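Local coordinates for protein HAD-superfamily hydrolase, subfamily IA, variant 1 (Ehrlichia chaffeensis, PDB 3KZX) that probably hydrolyses 2-phosphoglycolate to glycolate and phosphate, as a phosphatase of the HAD-like hydrolase superfamily, at residues A[64-67]-A[68-71]; A[46-49]-A[50-54]; A[87-90]-A[91-95]. All blocks are in the same frame, centred on the assembly; numbering follows the deposited sequence.

How the contacts relate
All three contacts are local, and in sequence all fall between strands 27-30 and 121-126 of the parallel sheet, in the helical region probably serving as the cap of this HAD hydrolase. Contact 1 is a surface contact in the loop leading into helix 70-78; there one carbonyl receives one sound and one weak amide bond. Contact 2, on helix 45-54, and contact 3, on helix 82-95, are partly buried, with regular i to i+4 bonding and an aromatic ring on the inner side. Their centres are about 10 Å apart and they touch, T47 and V51 meeting S92 and L88. Contact 1 touches neither of them. Acidic side chains bridged by water occur only in contact 3, nearest the chain's centre.

Contact 1: A[64-67]-A[68-71]; sequences SIPN and STIP
The first torsion of I65 (chi1 -59°) sets CG2 anti to the backbone N, on the side of I70 and T69, while in I70 CG1 lies beside the backbone N (chi1 -71°) and the second torsion (chi2 -65°) folds CD1 back over I65. There it touches both CB and CG2 of I65, lying 3.6 Å from I65 CB. I65 CG2 also meets T69 CG2 at 3.9 Å, the two side chains running nearly perpendicular, so CG2 of I65 touches the methyl groups of both T69 and I70. The same residues form a turn of the backbone. T69 N donates to P66 O at 2.9 Å, approaching from well above the carbonyl plane and not along a lone pair. I70 N adds two weak bonds, one to P66 O at 3.2 Å and one to N67 O at 3.3 Å. R45, from helix 45-54, hydrogen-bonds I65 O and N67 OD1 and thereby ties the loop to that helix. P71 has no amide hydrogen, and its CD instead rests 3.5 Å from N67 O. The chemistry thus implies an entry to helix 70-78 in which P66 O receives one sound and one weak amide bond, while N67 O gets a single weak bond and a proline methylene.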
loop_
_atom_site.group_PDB
_atom_site.type_symbol
_atom_site.label_atom_id
_atom_site.label_comp_id
_atom_site.label_asym_id
_atom_site.label_seq_id
_atom_site.Cartn_x
_atom_site.Cartn_y
_atom_site.Cartn_z
ATOM N N SER A 64 -12.390 17.773 18.543
ATOM C CA SER A 64 -12.105 17.482 19.947
ATOM C C SER A 64 -11.834 15.989 20.195
ATOM O O SER A 64 -11.522 15.582 21.293
ATOM C CB SER A 64 -13.248 17.991 20.833
ATOM O OG SER A 64 -14.513 17.444 20.465
ATOM N N ILE A 65 -11.927 15.169 19.163
ATOM C CA ILE A 65 -11.713 13.756 19.361
ATOM C C ILE A 65 -10.226 13.427 19.212
ATOM O O ILE A 65 -9.615 13.722 18.176
ATOM C CB ILE A 65 -12.571 12.920 18.422
ATOM C CG1 ILE A 65 -14.059 13.247 18.675
ATOM C CG2 ILE A 65 -12.360 11.445 18.680
ATOM C CD1 ILE A 65 -14.976 12.463 17.824
ATOM N N PRO A 66 -9.643 12.819 20.244
ATOM C CA PRO A 66 -8.253 12.418 20.106
ATOM C C PRO A 66 -8.011 11.602 18.848
ATOM O O PRO A 66 -8.819 10.735 18.474
ATOM C CB PRO A 66 -7.998 11.584 21.367
ATOM C CG PRO A 66 -8.975 12.092 22.359
ATOM C CD PRO A 66 -10.204 12.411 21.542
ATOM N N ASN A 67 -6.892 11.885 18.185
ATOM C CA ASN A 67 -6.533 11.182 16.945
ATOM C C ASN A 67 -6.663 9.672 17.007
ATOM O O ASN A 67 -7.131 9.052 16.079
ATOM C CB ASN A 67 -5.095 11.545 16.553
ATOM C CG ASN A 67 -5.041 12.736 15.646
ATOM O OD1 ASN A 67 -4.931 13.885 16.110
ATOM N ND2 ASN A 67 -5.101 12.480 14.323
ATOM N N SER A 68 -6.276 9.085 18.129
ATOM C CA SER A 68 -6.262 7.635 18.308
ATOM C C SER A 68 -7.663 7.047 18.408
ATOM O O SER A 68 -7.856 5.849 18.231
ATOM C CB SER A 68 -5.494 7.294 19.586
ATOM O OG SER A 68 -5.579 5.918 19.888
ATOM N N THR A 69 -8.626 7.897 18.749
ATOM C CA THR A 69 -10.025 7.485 18.899
ATOM C C THR A 69 -10.830 7.687 17.635
ATOM O O THR A 69 -11.880 7.077 17.488
ATOM C CB THR A 69 -10.665 8.256 20.071
ATOM O OG1 THR A 69 -9.947 7.919 21.251
ATOM C CG2 THR A 69 -12.147 7.918 20.250
ATOM N N ILE A 70 -10.329 8.534 16.731
ATOM C CA ILE A 70 -11.028 8.880 15.491
ATOM C C ILE A 70 -11.540 7.656 14.741
ATOM O O ILE A 70 -12.710 7.626 14.367
ATOM C CB ILE A 70 -10.174 9.788 14.559
ATOM C CG1 ILE A 70 -10.037 11.190 15.140
ATOM C CG2 ILE A 70 -10.802 9.904 13.171
ATOM C CD1 ILE A 70 -11.348 11.922 15.224
ATOM N N PRO A 71 -10.686 6.635 14.528
ATOM C CA PRO A 71 -11.183 5.485 13.761
ATOM C C PRO A 71 -12.374 4.760 14.390
ATOM O O PRO A 71 -13.377 4.515 13.696
ATOM C CB PRO A 71 -9.962 4.564 13.673
ATOM C CG PRO A 71 -8.780 5.475 13.912
ATOM C CD PRO A 71 -9.269 6.485 14.886
#

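Contact 2: A[46-49]-A[50-54]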
loop_
_atom_site.group_PDB
_atom_site.type_symbol
_atom_site.label_atom_id
_atom_site.label_comp_id
_atom_site.label_asym_id
_atom_site.label_seq_id
_atom_site.Cartn_x
_atom_site.Cartn_y
_atom_site.Cartn_z
ATOM N N THR A 46 -9.218 16.992 7.901
ATOM C CA THR A 46 -9.668 17.749 6.722
ATOM C C THR A 46 -10.090 16.791 5.637
ATOM O O THR A 46 -11.165 16.946 5.055
ATOM C CB THR A 46 -8.595 18.701 6.197
ATOM O OG1 THR A 46 -8.191 19.555 7.263
ATOM C CG2 THR A 46 -9.154 19.577 5.063
ATOM N N THR A 47 -9.263 15.767 5.413
ATOM C CA THR A 47 -9.582 14.745 4.430
ATOM C C THR A 47 -10.843 13.990 4.777
ATOM O O THR A 47 -11.682 13.781 3.911
ATOM C CB THR A 47 -8.446 13.738 4.253
ATOM O OG1 THR A 47 -7.252 14.445 3.919
ATOM C CG2 THR A 47 -8.793 12.777 3.108
ATOM N N PHE A 48 -11.004 13.598 6.041
ATOM C CA PHE A 48 -12.214 12.855 6.394
ATOM C C PHE A 48 -13.473 13.737 6.441
ATOM O O PHE A 48 -14.554 13.252 6.156
ATOM C CB PHE A 48 -12.039 11.985 7.640
ATOM C CG PHE A 48 -12.479 10.569 7.430
ATOM C CD1 PHE A 48 -13.814 10.236 7.462
ATOM C CD2 PHE A 48 -11.556 9.571 7.189
ATOM C CE1 PHE A 48 -14.222 8.944 7.243
ATOM C CE2 PHE A 48 -11.957 8.279 6.965
ATOM C CZ PHE A 48 -13.293 7.968 6.980
ATOM N N TYR A 49 -13.317 15.019 6.771
ATOM C CA TYR A 49 -14.424 15.970 6.651
ATOM C C TYR A 49 -14.957 15.991 5.218
ATOM O O TYR A 49 -16.167 15.933 5.016
ATOM C CB TYR A 49 -14.014 17.387 7.076
ATOM C CG TYR A 49 -13.933 17.603 8.580
ATOM C CD1 TYR A 49 -14.951 17.200 9.420
ATOM C CD2 TYR A 49 -12.837 18.242 9.148
ATOM C CE1 TYR A 49 -14.879 17.421 10.794
ATOM C CE2 TYR A 49 -12.747 18.464 10.519
ATOM C CZ TYR A 49 -13.771 18.043 11.343
ATOM O OH TYR A 49 -13.694 18.276 12.713
ATOM N N GLN A 50 -14.060 16.052 4.237
ATOM C CA GLN A 50 -14.462 16.035 2.810
ATOM C C GLN A 50 -15.216 14.754 2.473
ATOM O O GLN A 50 -16.221 14.792 1.789
ATOM C CB GLN A 50 -13.244 16.147 1.887
ATOM C CG GLN A 50 -12.599 17.537 1.856
ATOM C CD GLN A 50 -11.155 17.527 1.330
ATOM O OE1 GLN A 50 -10.537 16.464 1.151
ATOM N NE2 GLN A 50 -10.614 18.723 1.085
ATOM N N VAL A 51 -14.742 13.614 2.980
ATOM C CA VAL A 51 -15.435 12.355 2.750
ATOM C C VAL A 51 -16.842 12.362 3.342
ATOM O O VAL A 51 -17.808 11.995 2.671
ATOM C CB VAL A 51 -14.607 11.160 3.308
ATOM C CG1 VAL A 51 -15.393 9.871 3.238
ATOM C CG2 VAL A 51 -13.265 11.028 2.545
ATOM N N LEU A 52 -16.956 12.824 4.585
ATOM C CA LEU A 52 -18.236 12.857 5.281
ATOM C C LEU A 52 -19.160 13.835 4.594
ATOM O O LEU A 52 -20.338 13.533 4.397
ATOM C CB LEU A 52 -18.070 13.232 6.763
ATOM C CG LEU A 52 -17.391 12.156 7.619
ATOM C CD1 LEU A 52 -16.934 12.726 8.946
ATOM C CD2 LEU A 52 -18.318 10.938 7.812
ATOM N N ASP A 53 -18.600 14.986 4.225
ATOM C CA ASP A 53 -19.278 15.966 3.335
ATOM C C ASP A 53 -19.874 15.340 2.059
ATOM O O ASP A 53 -21.092 15.473 1.816
ATOM C CB ASP A 53 -18.302 17.069 2.914
ATOM C CG ASP A 53 -18.560 18.358 3.609
ATOM O OD1 ASP A 53 -19.148 19.268 2.946
ATOM O OD2 ASP A 53 -18.224 18.443 4.820
ATOM N N GLN A 54 -19.019 14.692 1.259
ATOM C CA GLN A 54 -19.437 13.965 0.033
ATOM C C GLN A 54 -20.568 12.990 0.363
ATOM O O GLN A 54 -21.523 12.840 -0.411
ATOM C CB GLN A 54 -18.303 13.149 -0.605
ATOM C CG GLN A 54 -17.042 13.888 -1.099
ATOM C CD GLN A 54 -15.847 12.934 -1.325
ATOM O OE1 GLN A 54 -14.751 13.115 -0.767
ATOM N NE2 GLN A 54 -16.068 11.899 -2.140
#
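D53 N reaches Y49 O at 2.7 Å, the shortest hydrogen bond here, with an N-H...O angle of 167° and the donor almost in line with the C=O bond. The three preceding i to i+4 bonds are less direct: L52 N to F48 O at 2.9 Å, V51 N to T47 O and Q50 N to T46 O, each donor tilted by about 20° from the carbonyl plane. Close beside the first bond, D53 OD2 lies 3.3 Å from Y49 O, an acceptor facing an acceptor, which probably costs a little energy. On the inner side L52 CG lies beside its backbone N (chi1 -70°), which brings it close to F48 O and to the edge of the F48 ring, near its plane, 4.1 Å from CD1; V51 CG1 approaches the same ring obliquely, 4.3 Å from CE1. Q50 extends along the outer surface, and its CG passes 3.6 Å from T46 O. The hydroxyl of Y49 is hydrogen-bonded to D63 and to the amide of L62, anchoring the loop that follows the helix. F48, V51 and L52 form the apolar flank of an amphipathic helix packed on L74 and L78 of helix 70-78 and on L88 and Y89 of helix 82-95, consistent with the helical cap of HAD phosphatases.

Contact 3: A[87-90]-A[91-95]; sequences ILYE and NSLEK
N91 N, S92 N, L93 N and E94 N donate in turn to I87 O, L88 O, Y89 O and E90 O, at 2.9 to 3.1 Å, so residues 87 to 94 run as one alpha helix. S92 N also makes a weak bond to Y89 O. On the buried side Y89 CG lies opposite its backbone N (chi1 179°), which carries the ring alongside L93; L93 CD1 sits over one face, 4.0 Å from the centroid of the Y89 ring and 21° off the normal, displaced toward the rim near CE2 and CZ. This is a CH-pi contact. The hydroxyl is held by the carbonyl of T39. The Y89 ring also meets that of F48, planes at about 40°, and L88 and S92 touch V51 and T47, so this flank joins helices 82-95 and 45-54 of the probable cap. I87 and N91 run side by side, with N91 OD1 3.8 Å from I87 CG2. One turn apart, E90 and E94 extend toward a common water, their carboxylate planes 57° apart. E90 OE2 and E94 OE2 are 4.3 Å from each other, and the water donates to both, at 2.7 Å from each oxygen. Two like-charged groups would be expected to repel; spending both hydrogens of one water between them probably eases that repulsion, with a weak bond from N34 to E90 OE2 contributing.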
loop_
_atom_site.group_PDB
_atom_site.type_symbol
_atom_site.label_atom_id
_atom_site.label_comp_id
_atom_site.label_asym_id
_atom_site.label_seq_id
_atom_site.Cartn_x
_atom_site.Cartn_y
_atom_site.Cartn_z
ATOM N N ILE A 87 -13.346 3.525 1.051
ATOM C CA ILE A 87 -13.147 3.672 -0.378
ATOM C C ILE A 87 -12.935 5.135 -0.794
ATOM O O ILE A 87 -12.001 5.442 -1.527
ATOM C CB ILE A 87 -14.329 3.067 -1.185
ATOM C CG1 ILE A 87 -14.346 1.529 -1.056
ATOM C CG2 ILE A 87 -14.224 3.471 -2.679
ATOM C CD1 ILE A 87 -15.657 0.886 -1.285
ATOM N N LEU A 88 -13.838 6.013 -0.387
ATOM C CA LEU A 88 -13.718 7.440 -0.678
ATOM C C LEU A 88 -12.437 8.000 -0.111
ATOM O O LEU A 88 -11.745 8.780 -0.786
ATOM C CB LEU A 88 -14.921 8.239 -0.122
ATOM C CG LEU A 88 -16.085 8.393 -1.082
ATOM C CD1 LEU A 88 -16.505 7.055 -1.706
ATOM C CD2 LEU A 88 -17.280 9.113 -0.424
ATOM N N TYR A 89 -12.099 7.550 1.106
ATOM C CA TYR A 89 -10.938 8.017 1.815
ATOM C C TYR A 89 -9.651 7.656 1.062
ATOM O O TYR A 89 -8.812 8.533 0.857
ATOM C CB TYR A 89 -10.924 7.432 3.236
ATOM C CG TYR A 89 -9.753 7.800 4.104
ATOM C CD1 TYR A 89 -9.486 9.117 4.438
ATOM C CD2 TYR A 89 -8.949 6.828 4.644
ATOM C CE1 TYR A 89 -8.429 9.454 5.280
ATOM C CE2 TYR A 89 -7.899 7.154 5.484
ATOM C CZ TYR A 89 -7.635 8.472 5.788
ATOM O OH TYR A 89 -6.598 8.786 6.620
ATOM N N GLU A 90 -9.468 6.383 0.704
ATOM C CA GLU A 90 -8.293 6.002 -0.096
ATOM C C GLU A 90 -8.239 6.734 -1.431
ATOM O O GLU A 90 -7.148 7.122 -1.888
ATOM C CB GLU A 90 -8.266 4.505 -0.415
ATOM C CG GLU A 90 -6.883 4.027 -0.920
ATOM C CD GLU A 90 -6.666 2.514 -0.757
ATOM O OE1 GLU A 90 -7.657 1.803 -0.522
ATOM O OE2 GLU A 90 -5.505 2.056 -0.868
ATOM N N ASN A 91 -9.390 6.852 -2.095
ATOM C CA ASN A 91 -9.467 7.597 -3.370
ATOM C C ASN A 91 -8.933 9.031 -3.227
ATOM O O ASN A 91 -8.182 9.508 -4.079
ATOM C CB ASN A 91 -10.891 7.629 -3.926
ATOM C CG ASN A 91 -11.355 6.288 -4.515
ATOM O OD1 ASN A 91 -12.536 6.144 -4.847
ATOM N ND2 ASN A 91 -10.463 5.317 -4.628
ATOM N N SER A 92 -9.267 9.665 -2.112
ATOM C CA SER A 92 -8.919 11.060 -1.848
ATOM C C SER A 92 -7.422 11.201 -1.569
ATOM O O SER A 92 -6.774 12.123 -2.071
ATOM C CB SER A 92 -9.728 11.592 -0.645
ATOM O OG SER A 92 -9.191 12.807 -0.145
ATOM N N LEU A 93 -6.907 10.291 -0.758
ATOM C CA LEU A 93 -5.475 10.241 -0.424
ATOM C C LEU A 93 -4.625 10.032 -1.664
ATOM O O LEU A 93 -3.566 10.641 -1.780
ATOM C CB LEU A 93 -5.176 9.114 0.556
ATOM C CG LEU A 93 -5.723 9.200 1.999
ATOM C CD1 LEU A 93 -5.301 7.949 2.817
ATOM C CD2 LEU A 93 -5.274 10.504 2.677
ATOM N N GLU A 94 -5.073 9.167 -2.572
ATOM C CA GLU A 94 -4.351 8.942 -3.828
ATOM C C GLU A 94 -4.207 10.210 -4.703
ATOM O O GLU A 94 -3.204 10.387 -5.387
ATOM C CB GLU A 94 -5.025 7.848 -4.664
ATOM C CG GLU A 94 -4.945 6.440 -4.029
ATOM C CD GLU A 94 -5.695 5.401 -4.842
ATOM O OE1 GLU A 94 -6.482 5.788 -5.731
ATOM O OE2 GLU A 94 -5.476 4.181 -4.608
ATOM N N LYS A 95 -5.225 11.045 -4.705
ATOM C CA LYS A 95 -5.217 12.267 -5.501
ATOM C C LYS A 95 -4.690 13.516 -4.785
ATOM O O LYS A 95 -4.578 14.582 -5.412
ATOM C CB LYS A 95 -6.638 12.553 -5.987
ATOM C CG LYS A 95 -7.146 11.578 -7.028
ATOM C CD LYS A 95 -8.651 11.801 -7.219
ATOM C CE LYS A 95 -9.184 11.048 -8.434
ATOM N NZ LYS A 95 -10.469 11.678 -8.918
HETATM O O HOH W 1 -3.857 3.132 -2.774
#